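PDB 3ERM: YebG family protein, which is of unknown function but belongs to the YebG family, named after a DNA-damage-inducible protein of Escherichia coli. Local coordinates for residues 49-52 with 53-56; 59-62 with 63-67. One frame throughout, in Å; residues are numbered along the deposited sequence.

Contact 1 (49-52 with 53-56)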
ATOM      1  N   GLY A  49       5.919  14.825  -6.189  1.00 42.43           N
ATOM      2  CA  GLY A  49       6.691  14.398  -7.297  1.00 41.48           C
ATOM      3  C   GLY A  49       6.244  13.077  -7.879  1.00 41.47           C
ATOM      4  O   GLY A  49       6.737  12.689  -8.948  1.00 42.19           O
ATOM      5  N   LEU A  50       5.335  12.374  -7.209  1.00 40.13           N
ATOM      6  CA  LEU A  50       4.807  11.120  -7.748  1.00 38.95           C
ATOM      7  C   LEU A  50       3.798  11.443  -8.844  1.00 40.45           C
ATOM      8  O   LEU A  50       2.841  12.189  -8.614  1.00 42.74           O
ATOM      9  CB  LEU A  50       4.142  10.312  -6.632  1.00 38.18           C
ATOM     10  CG  LEU A  50       3.594   8.934  -7.014  1.00 38.48           C
ATOM     11  CD1 LEU A  50       4.697   7.962  -7.543  1.00 36.51           C
ATOM     12  CD2 LEU A  50       2.882   8.328  -5.807  1.00 37.60           C
ATOM     13  N   SER A  51       3.965  10.876 -10.030  1.00 41.05           N
ATOM     14  CA  SER A  51       3.018  11.134 -11.095  1.00 42.31           C
ATOM     15  C   SER A  51       1.704  10.378 -10.929  1.00 44.22           C
ATOM     16  O   SER A  51       1.632   9.323 -10.296  1.00 44.55           O
ATOM     17  CB  SER A  51       3.631  10.789 -12.445  1.00 43.26           C
ATOM     18  OG  SER A  51       3.696   9.392 -12.611  1.00 44.22           O
ATOM     19  N   GLU A  52       0.668  10.926 -11.539  1.00 45.93           N
ATOM     20  CA  GLU A  52      -0.658  10.390 -11.475  1.00 47.40           C
ATOM     21  C   GLU A  52      -0.675   8.954 -11.998  1.00 46.33           C
ATOM     22  O   GLU A  52      -1.196   8.079 -11.338  1.00 47.39           O
ATOM     23  CB  GLU A  52      -1.582  11.300 -12.283  1.00 50.29           C
ATOM     24  CG  GLU A  52      -3.018  11.325 -11.773  1.00 54.68           C
ATOM     25  CD  GLU A  52      -3.656  12.672 -12.064  1.00 57.15           C
ATOM     26  OE1 GLU A  52      -4.252  12.802 -13.167  1.00 56.75           O
ATOM     27  OE2 GLU A  52      -3.502  13.611 -11.214  1.00 58.94           O
ATOM     28  N   LYS A  53      -0.099   8.726 -13.174  1.00 45.14           N
ATOM     29  CA  LYS A  53       0.026   7.414 -13.757  1.00 44.66           C
ATOM     30  C   LYS A  53       0.679   6.429 -12.798  1.00 45.67           C
ATOM     31  O   LYS A  53       0.151   5.345 -12.601  1.00 45.44           O
ATOM     32  CB  LYS A  53       0.827   7.458 -15.052  1.00 45.17           C
ATOM     33  CG  LYS A  53       1.247   6.085 -15.558  1.00 47.49           C
ATOM     34  CD  LYS A  53       2.481   6.179 -16.462  1.00 49.65           C
ATOM     35  CE  LYS A  53       2.093   6.547 -17.892  1.00 49.93           C
ATOM     36  NZ  LYS A  53       2.974   7.623 -18.440  1.00 50.82           N
ATOM     37  N   HIS A  54       1.826   6.773 -12.211  1.00 45.42           N
ATOM     38  CA  HIS A  54       2.472   5.833 -11.300  1.00 44.95           C
ATOM     39  C   HIS A  54       1.638   5.550 -10.040  1.00 45.22           C
ATOM     40  O   HIS A  54       1.599   4.413  -9.586  1.00 47.21           O
ATOM     41  CB  HIS A  54       3.899   6.260 -10.945  1.00 44.68           C
ATOM     42  CG  HIS A  54       4.866   6.137 -12.081  1.00 44.90           C
ATOM     43  ND1 HIS A  54       5.957   6.971 -12.225  1.00 44.16           N
ATOM     44  CD2 HIS A  54       4.900   5.285 -13.140  1.00 44.14           C
ATOM     45  CE1 HIS A  54       6.623   6.629 -13.313  1.00 43.65           C
ATOM     46  NE2 HIS A  54       6.001   5.612 -13.888  1.00 43.70           N
ATOM     47  N   ALA A  55       0.965   6.562  -9.496  1.00 43.66           N
ATOM     48  CA  ALA A  55       0.111   6.386  -8.303  1.00 43.85           C
ATOM     49  C   ALA A  55      -1.062   5.488  -8.648  1.00 45.29           C
ATOM     50  O   ALA A  55      -1.487   4.633  -7.841  1.00 43.02           O
ATOM     51  CB  ALA A  55      -0.410   7.723  -7.809  1.00 41.65           C
ATOM     52  N   GLU A  56      -1.571   5.689  -9.862  1.00 45.70           N
ATOM     53  CA  GLU A  56      -2.688   4.910 -10.358  1.00 48.27           C
ATOM     54  C   GLU A  56      -2.285   3.418 -10.387  1.00 48.61           C
ATOM     55  O   GLU A  56      -2.969   2.561  -9.790  1.00 48.36           O
ATOM     56  CB  GLU A  56      -3.037   5.430 -11.730  1.00 49.68           C
ATOM     57  CG  GLU A  56      -4.398   5.120 -12.237  1.00 53.43           C
ATOM     58  CD  GLU A  56      -4.563   5.636 -13.685  1.00 56.19           C
ATOM     59  OE1 GLU A  56      -4.951   4.843 -14.594  1.00 55.80           O
ATOM     60  OE2 GLU A  56      -4.259   6.843 -13.904  1.00 57.31           O
TER

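Contact 2 (59-62 with 63-67)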
ATOM      1  N   SER A  59      -1.573   1.718  -7.087  1.00 49.83           N
ATOM      2  CA  SER A  59      -2.835   1.611  -6.350  1.00 50.26           C
ATOM      3  C   SER A  59      -3.648   0.423  -6.815  1.00 50.06           C
ATOM      4  O   SER A  59      -4.201  -0.289  -5.976  1.00 51.29           O
ATOM      5  CB  SER A  59      -3.673   2.878  -6.524  1.00 50.20           C
ATOM      6  OG  SER A  59      -3.093   3.895  -5.748  1.00 51.78           O
ATOM      7  N   ILE A  60      -3.718   0.218  -8.138  1.00 48.35           N
ATOM      8  CA  ILE A  60      -4.443  -0.912  -8.715  1.00 46.60           C
ATOM      9  C   ILE A  60      -3.751  -2.179  -8.282  1.00 45.86           C
ATOM     10  O   ILE A  60      -4.383  -3.188  -8.045  1.00 47.05           O
ATOM     11  CB  ILE A  60      -4.478  -0.860 -10.250  1.00 47.48           C
ATOM     12  CG1 ILE A  60      -5.267   0.361 -10.726  1.00 47.40           C
ATOM     13  CG2 ILE A  60      -5.131  -2.127 -10.850  1.00 45.91           C
ATOM     14  CD1 ILE A  60      -5.521   0.391 -12.237  1.00 47.07           C
ATOM     15  N   TYR A  61      -2.443  -2.123  -8.139  1.00 44.06           N
ATOM     16  CA  TYR A  61      -1.700  -3.335  -7.909  1.00 43.54           C
ATOM     17  C   TYR A  61      -1.941  -3.817  -6.488  1.00 43.56           C
ATOM     18  O   TYR A  61      -2.217  -4.997  -6.249  1.00 43.62           O
ATOM     19  CB  TYR A  61      -0.212  -3.111  -8.144  1.00 42.10           C
ATOM     20  CG  TYR A  61       0.616  -4.259  -7.659  1.00 41.66           C
ATOM     21  CD1 TYR A  61       0.649  -5.471  -8.378  1.00 41.79           C
ATOM     22  CD2 TYR A  61       1.311  -4.180  -6.445  1.00 41.16           C
ATOM     23  CE1 TYR A  61       1.405  -6.576  -7.922  1.00 42.16           C
ATOM     24  CE2 TYR A  61       2.072  -5.279  -5.962  1.00 41.28           C
ATOM     25  CZ  TYR A  61       2.126  -6.464  -6.712  1.00 42.81           C
ATOM     26  OH  TYR A  61       2.878  -7.550  -6.278  1.00 43.74           O
HETATM   27  N   MSE A  62      -1.813  -2.886  -5.558  1.00 42.04           N
HETATM   28  CA  MSE A  62      -2.108  -3.125  -4.151  1.00 42.08           C
HETATM   29  C   MSE A  62      -3.567  -3.553  -3.982  1.00 41.99           C
HETATM   30  O   MSE A  62      -3.829  -4.527  -3.285  1.00 40.66           O
HETATM   31  CB  MSE A  62      -1.813  -1.872  -3.307  1.00 41.04           C
HETATM   32  CG  MSE A  62      -0.465  -1.261  -3.607  1.00 42.32           C
HETATM   33 SE   MSE A  62       0.155  -0.058  -2.182  0.60 46.34          SE
HETATM   34  CE  MSE A  62       1.443  -1.161  -1.439  1.00 45.29           C
ATOM     35  N   ALA A  63      -4.500  -2.819  -4.610  1.00 41.83           N
ATOM     36  CA  ALA A  63      -5.910  -3.116  -4.467  1.00 42.67           C
ATOM     37  C   ALA A  63      -6.160  -4.560  -4.917  1.00 43.49           C
ATOM     38  O   ALA A  63      -6.816  -5.291  -4.210  1.00 44.33           O
ATOM     39  CB  ALA A  63      -6.783  -2.122  -5.237  1.00 41.53           C
ATOM     40  N   LYS A  64      -5.577  -4.993  -6.042  1.00 43.96           N
ATOM     41  CA  LYS A  64      -5.718  -6.398  -6.515  1.00 42.82           C
ATOM     42  C   LYS A  64      -5.085  -7.441  -5.563  1.00 42.73           C
ATOM     43  O   LYS A  64      -5.326  -8.632  -5.701  1.00 41.63           O
ATOM     44  CB  LYS A  64      -5.089  -6.580  -7.891  1.00 42.73           C
ATOM     45  CG  LYS A  64      -5.837  -6.010  -9.111  1.00 44.26           C
ATOM     46  CD  LYS A  64      -4.917  -6.137 -10.366  1.00 46.01           C
ATOM     47  CE  LYS A  64      -5.474  -5.533 -11.669  1.00 47.23           C
ATOM     48  NZ  LYS A  64      -6.287  -6.478 -12.499  1.00 49.80           N
ATOM     49  N   ASN A  65      -4.239  -6.998  -4.631  1.00 41.45           N
ATOM     50  CA  ASN A  65      -3.607  -7.898  -3.679  1.00 39.62           C
ATOM     51  C   ASN A  65      -3.895  -7.424  -2.279  1.00 40.89           C
ATOM     52  O   ASN A  65      -3.021  -7.510  -1.374  1.00 39.28           O
ATOM     53  CB  ASN A  65      -2.136  -7.851  -3.923  1.00 39.76           C
ATOM     54  CG  ASN A  65      -1.796  -8.323  -5.297  1.00 41.36           C
ATOM     55  OD1 ASN A  65      -1.746  -9.500  -5.539  1.00 40.68           O
ATOM     56  ND2 ASN A  65      -1.579  -7.399  -6.215  1.00 42.97           N
ATOM     57  N   ARG A  66      -5.109  -6.878  -2.103  1.00 41.25           N
ATOM     58  CA  ARG A  66      -5.423  -6.215  -0.838  1.00 43.45           C
ATOM     59  C   ARG A  66      -5.278  -7.123   0.376  1.00 43.15           C
ATOM     60  O   ARG A  66      -4.890  -6.631   1.451  1.00 44.86           O
ATOM     61  CB  ARG A  66      -6.775  -5.472  -0.842  1.00 43.63           C
ATOM     62  CG  ARG A  66      -7.972  -6.319  -0.944  1.00 43.95           C
ATOM     63  CD  ARG A  66      -9.235  -5.467  -1.051  1.00 45.05           C
ATOM     64  NE  ARG A  66      -9.501  -4.639   0.142  1.00 46.54           N
ATOM     65  CZ  ARG A  66     -10.498  -3.750   0.249  1.00 46.70           C
ATOM     66  NH1 ARG A  66     -11.361  -3.559  -0.748  1.00 46.11           N
ATOM     67  NH2 ARG A  66     -10.639  -3.051   1.363  1.00 47.70           N
ATOM     68  N   ALA A  67      -5.553  -8.418   0.218  1.00 40.73           N
ATOM     69  CA  ALA A  67      -5.434  -9.323   1.352  1.00 42.62           C
ATOM     70  C   ALA A  67      -3.977  -9.557   1.756  1.00 42.99           C
ATOM     71  O   ALA A  67      -3.671  -9.715   2.934  1.00 43.58           O
ATOM     72  CB  ALA A  67      -6.183 -10.668   1.111  1.00 41.77           C
TER

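Contact 1 (49-52 with 53-56)
Ser51 and His54 approach to 5.3 Å between their CA atoms as the chain leaves an extended loop and winds into the first turn of helix 52-63, where two regular backbone bonds set the pitch. Ala55 N donates to Ser51 O at 3.0 Å, and Glu56 N donates to Glu52 O at 2.8 Å. The side chain of Ser51 serves the amide that precedes them: OG accepts from His54 N at 3.2 Å, with a fairly straight N-H...O angle of 164°. A first torsion of 74° places that hydroxyl between its own backbone N and carbonyl carbon, which points it forward at the amide of His54. Ser51 is therefore the N-cap, and it satisfies an amide that has no preceding helical turn to bond to. The same OG lies 3.3 Å from His54 ND1, approaching the imidazole obliquely.

Next to the polar cap is its apolar counterpart, a hydrophobic staple between Leu50, just before the cap, and Ala55, four residues into the helix. Leu50 CD2 meets Ala55 CB at 3.9 Å. Because CG lies anti to the backbone N (chi1 -177°), the isobutyl fork reaches forward along the helix, and its other branch, CD1, rests 3.9 Å from His54 CB. Beyond the staple, Leu50 packs on Leu43 of helix 22-46 and on Leu50 of the second subunit, while Ala55 touches Ile44.

On the exposed flank, Glu52 and Glu56 both extend their chains, one helical turn apart. Their carboxylates keep apart, with 6.0 Å between Glu52 OE1 and Glu56 OE2. The negative charge of Glu52 in the first turn probably interacts favourably with the helix dipole, and its side chain also touches Ile44.

Contact 2 (59-62 with 63-67)
Tyr61 and Asn65 meet where helix 52-63 runs out and the chain turns, through a very short connection, into helix 66-74. The backbone bonds record the change of winding. Ala63 N to Ser59 O and Lys64 N to Ile60 O, both 2.9 Å, are ordinary alpha-helical steps. The next amide reaches back only three residues: Asn65 N donates to Met62 O at 2.8 Å, coming from above the carbonyl plane, as in a tightened, 3-10-like last turn. A weak bond from Arg66 N to Ala63 O repeats the three-residue spacing.

Among the polar side chains, Asn65 carries the contact between the segments. It occupies the N-cap position of helix 66-74 but makes no capping bond there; its amide turns back to the preceding helix instead. With chi1 at -62°, CG lies beside the backbone N, and ND2 is directed at Tyr61 O. The separation of 2.5 Å is very short for a hydrogen bond, so its exact length is doubtful. The same ND2 sits over one face of the Tyr61 ring, displaced from the ring centre toward its margin and 3.5 Å from CE1, with the ring and amide planes 49° apart. Leu83 packs against both residues.

Two further residues face the second subunit: Arg66 NE donates to Phe73 O of that subunit, and Met62, a selenomethionine, packs on Met62 of the same subunit. Ala63 rests on Met32 of helix 22-46.

The apolar contact is aliphatic. The Ile60 and Lys64 chains run alongside each other in the same direction, and the lysine chain stays extended until it bends at its final torsion, leaving CE 3.5 Å from Ile60 CG2.

In the fold
Contacts 1 and 2 mark the two ends of one short helix, 52-63: residues 49-56 start it with a side-chain cap, and residues 59-67 end it and lead into helix 66-74. Their centres lie about 16 Å apart. Contact 1 is peripheral, its centre about 14 Å from the centre of the chain, whereas that of contact 2 is only about 2 Å away. A hydrogen bond from Ser59 OG to Ala55 O joins them across the helical turn. Both lean on the long helix 22-46 and meet the second subunit: His54 packs on Gly49 of that subunit near one end of helix 52-63, and Met62 reaches it near the other, so the helix contributes to the dimer contact near both its ends.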